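Local coordinates for protein formate dehydrogenase (Pyrobaculum aerophilum, PDB 1QP8) that probably reduces glyoxylate or hydroxypyruvate as a D-2-hydroxyacid dehydrogenase and binds NADPH, at residues A[126-131]-A[170-175]. Numbering follows the deposited sequence.
Sequences KVAVLG and EALREA
K126 curls over the turn L172-A175 and spends its ammonium on the backbone: NZ donates to E174 O at 2.9 Å, meeting the carbonyl almost head-on (C=O...N angle 166°). The path is traceable in the torsions. CG stands anti to the carbonyl carbon (chi1 -58°), and bends at chi2, chi3 and chi4 fold the chain back and bring NZ over the E174 carbonyl; CB, set by the backbone, lies 3.9 Å from A175 CA. The E174 carboxylate takes no direct part, since OE1 stays 6.9 Å from NZ. An alanine in place of K126 would probably leave the E174 carbonyl without this donor and the type II turn less firmly held to the strand.

Further along the strand the contact is apolar. The A128 methyl faces the end of helix 169-172, with CB 4.1 Å from A171 CB and 4.0 Å from L172 CD2. L130 and L172 cross at roughly a right angle, meeting through their CD2 methyls at 3.8 Å. V127 and V129 point away, toward L143 of helix 135-145 on the other face of the sheet.

This is the Rossmann-type NAD(P)-binding domain: strand 126-130 runs into G131, which fits the start of a GxGxxG loop, while 170-175 leads into the adjacent parallel strand 177-180. The chemistry is therefore divided, one lysine-to-carbonyl bond at the partly exposed start of the strand and alanine and leucine methyls inside, consistent with structural packing, the L130 side chain staying about 8 Å from the bound NADPH.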
ATOM      1  N   LYS A 126     -15.879   3.477  -1.853  1.00 63.76           N
ATOM      2  CA  LYS A 126     -16.410   2.504  -2.801  1.00 63.76           C
ATOM      3  C   LYS A 126     -15.281   2.020  -3.701  1.00 63.76           C
ATOM      4  O   LYS A 126     -14.821   2.754  -4.574  1.00 63.76           O
ATOM      5  CB  LYS A 126     -17.494   3.165  -3.660  1.00 94.84           C
ATOM      6  CG  LYS A 126     -18.660   3.759  -2.868  1.00 94.84           C
ATOM      7  CD  LYS A 126     -18.246   4.920  -1.949  1.00 94.84           C
ATOM      8  CE  LYS A 126     -18.131   6.257  -2.685  1.00 94.84           C
ATOM      9  NZ  LYS A 126     -17.074   6.301  -3.734  1.00 94.84           N
ATOM     10  N   VAL A 127     -14.848   0.783  -3.497  1.00 64.50           N
ATOM     11  CA  VAL A 127     -13.761   0.220  -4.281  1.00 64.50           C
ATOM     12  C   VAL A 127     -14.173  -1.060  -5.006  1.00 64.50           C
ATOM     13  O   VAL A 127     -14.643  -2.006  -4.385  1.00 64.50           O
ATOM     14  CB  VAL A 127     -12.562  -0.110  -3.375  1.00 59.81           C
ATOM     15  CG1 VAL A 127     -11.345  -0.379  -4.235  1.00 59.81           C
ATOM     16  CG2 VAL A 127     -12.308   1.030  -2.389  1.00 59.81           C
ATOM     17  N   ALA A 128     -13.991  -1.087  -6.320  1.00 56.92           N
ATOM     18  CA  ALA A 128     -14.334  -2.263  -7.105  1.00 56.92           C
ATOM     19  C   ALA A 128     -13.145  -3.216  -7.142  1.00 56.92           C
ATOM     20  O   ALA A 128     -12.010  -2.816  -6.875  1.00 56.92           O
ATOM     21  CB  ALA A 128     -14.707  -1.859  -8.518  1.00 58.66           C
ATOM     22  N   VAL A 129     -13.410  -4.477  -7.463  1.00 60.80           N
ATOM     23  CA  VAL A 129     -12.366  -5.491  -7.558  1.00 60.80           C
ATOM     24  C   VAL A 129     -12.815  -6.488  -8.611  1.00 60.80           C
ATOM     25  O   VAL A 129     -13.374  -7.521  -8.281  1.00 60.80           O
ATOM     26  CB  VAL A 129     -12.143  -6.229  -6.199  1.00 26.25           C
ATOM     27  CG1 VAL A 129     -11.280  -7.461  -6.391  1.00 26.25           C
ATOM     28  CG2 VAL A 129     -11.460  -5.290  -5.190  1.00 26.25           C
ATOM     29  N   LEU A 130     -12.579  -6.169  -9.879  1.00 59.32           N
ATOM     30  CA  LEU A 130     -12.978  -7.044 -10.973  1.00 59.32           C
ATOM     31  C   LEU A 130     -12.141  -8.315 -10.983  1.00 59.32           C
ATOM     32  O   LEU A 130     -10.920  -8.266 -11.122  1.00 59.32           O
ATOM     33  CB  LEU A 130     -12.819  -6.341 -12.321  1.00 47.38           C
ATOM     34  CG  LEU A 130     -12.964  -4.822 -12.464  1.00 47.38           C
ATOM     35  CD1 LEU A 130     -13.075  -4.500 -13.954  1.00 47.38           C
ATOM     36  CD2 LEU A 130     -14.180  -4.308 -11.721  1.00 47.38           C
ATOM     37  N   GLY A 131     -12.807  -9.457 -10.863  1.00 51.35           N
ATOM     38  CA  GLY A 131     -12.111 -10.726 -10.839  1.00 51.35           C
ATOM     39  C   GLY A 131     -11.908 -11.121  -9.395  1.00 51.35           C
ATOM     40  O   GLY A 131     -11.234 -10.406  -8.651  1.00 51.35           O
ATOM     41  N   GLU A 170     -21.954  -2.253 -12.347  1.00 75.27           N
ATOM     42  CA  GLU A 170     -22.339  -2.036 -10.964  1.00 75.27           C
ATOM     43  C   GLU A 170     -21.219  -2.573 -10.091  1.00 75.27           C
ATOM     44  O   GLU A 170     -21.266  -3.713  -9.633  1.00 75.27           O
ATOM     45  CB  GLU A 170     -23.656  -2.764 -10.659  1.00100.15           C
ATOM     46  CG  GLU A 170     -24.073  -2.750  -9.187  1.00100.15           C
ATOM     47  CD  GLU A 170     -24.171  -1.346  -8.609  1.00100.15           C
ATOM     48  OE1 GLU A 170     -24.988  -0.545  -9.124  1.00100.15           O
ATOM     49  OE2 GLU A 170     -23.430  -1.047  -7.643  1.00100.15           O
ATOM     50  N   ALA A 171     -20.204  -1.745  -9.883  1.00 66.81           N
ATOM     51  CA  ALA A 171     -19.032  -2.091  -9.080  1.00 66.81           C
ATOM     52  C   ALA A 171     -18.133  -0.901  -9.308  1.00 66.81           C
ATOM     53  O   ALA A 171     -17.392  -0.465  -8.427  1.00 66.81           O
ATOM     54  CB  ALA A 171     -18.368  -3.357  -9.615  1.00 42.60           C
ATOM     55  N   LEU A 172     -18.232  -0.378 -10.524  1.00 83.75           N
ATOM     56  CA  LEU A 172     -17.476   0.785 -10.944  1.00 83.75           C
ATOM     57  C   LEU A 172     -18.295   2.050 -10.661  1.00 83.75           C
ATOM     58  O   LEU A 172     -17.733   3.132 -10.513  1.00 83.75           O
ATOM     59  CB  LEU A 172     -17.167   0.685 -12.444  1.00 43.37           C
ATOM     60  CG  LEU A 172     -16.379  -0.525 -12.963  1.00 43.37           C
ATOM     61  CD1 LEU A 172     -16.160  -0.344 -14.439  1.00 43.37           C
ATOM     62  CD2 LEU A 172     -15.031  -0.650 -12.267  1.00 43.37           C
ATOM     63  N   ARG A 173     -19.619   1.905 -10.583  1.00 58.51           N
ATOM     64  CA  ARG A 173     -20.504   3.042 -10.324  1.00 58.51           C
ATOM     65  C   ARG A 173     -20.021   3.885  -9.166  1.00 58.51           C
ATOM     66  O   ARG A 173     -19.942   3.413  -8.032  1.00 58.51           O
ATOM     67  CB  ARG A 173     -21.942   2.589 -10.043  1.00 76.82           C
ATOM     68  CG  ARG A 173     -22.732   2.288 -11.308  1.00 76.82           C
ATOM     69  CD  ARG A 173     -24.240   2.515 -11.160  1.00 76.82           C
ATOM     70  NE  ARG A 173     -24.804   2.838 -12.468  1.00 76.82           N
ATOM     71  CZ  ARG A 173     -24.927   1.970 -13.468  1.00 76.82           C
ATOM     72  NH1 ARG A 173     -24.549   0.707 -13.308  1.00 76.82           N
ATOM     73  NH2 ARG A 173     -25.373   2.381 -14.650  1.00 76.82           N
ATOM     74  N   GLU A 174     -19.697   5.138  -9.468  1.00 64.04           N
ATOM     75  CA  GLU A 174     -19.214   6.078  -8.462  1.00 64.04           C
ATOM     76  C   GLU A 174     -18.123   5.476  -7.586  1.00 64.04           C
ATOM     77  O   GLU A 174     -17.928   5.898  -6.444  1.00 64.04           O
ATOM     78  CB  GLU A 174     -20.367   6.540  -7.578  1.00 99.76           C
ATOM     79  CG  GLU A 174     -21.466   7.250  -8.323  1.00 99.76           C
ATOM     80  CD  GLU A 174     -22.640   7.553  -7.423  1.00 99.76           C
ATOM     81  OE1 GLU A 174     -23.243   6.593  -6.890  1.00 99.76           O
ATOM     82  OE2 GLU A 174     -22.955   8.750  -7.248  1.00 99.76           O
ATOM     83  N   ALA A 175     -17.418   4.481  -8.111  1.00 49.27           N
ATOM     84  CA  ALA A 175     -16.348   3.875  -7.339  1.00 49.27           C
ATOM     85  C   ALA A 175     -15.151   4.830  -7.395  1.00 49.27           C
ATOM     86  O   ALA A 175     -14.920   5.500  -8.416  1.00 49.27           O
ATOM     87  CB  ALA A 175     -15.990   2.522  -7.916  1.00 52.65           C
TER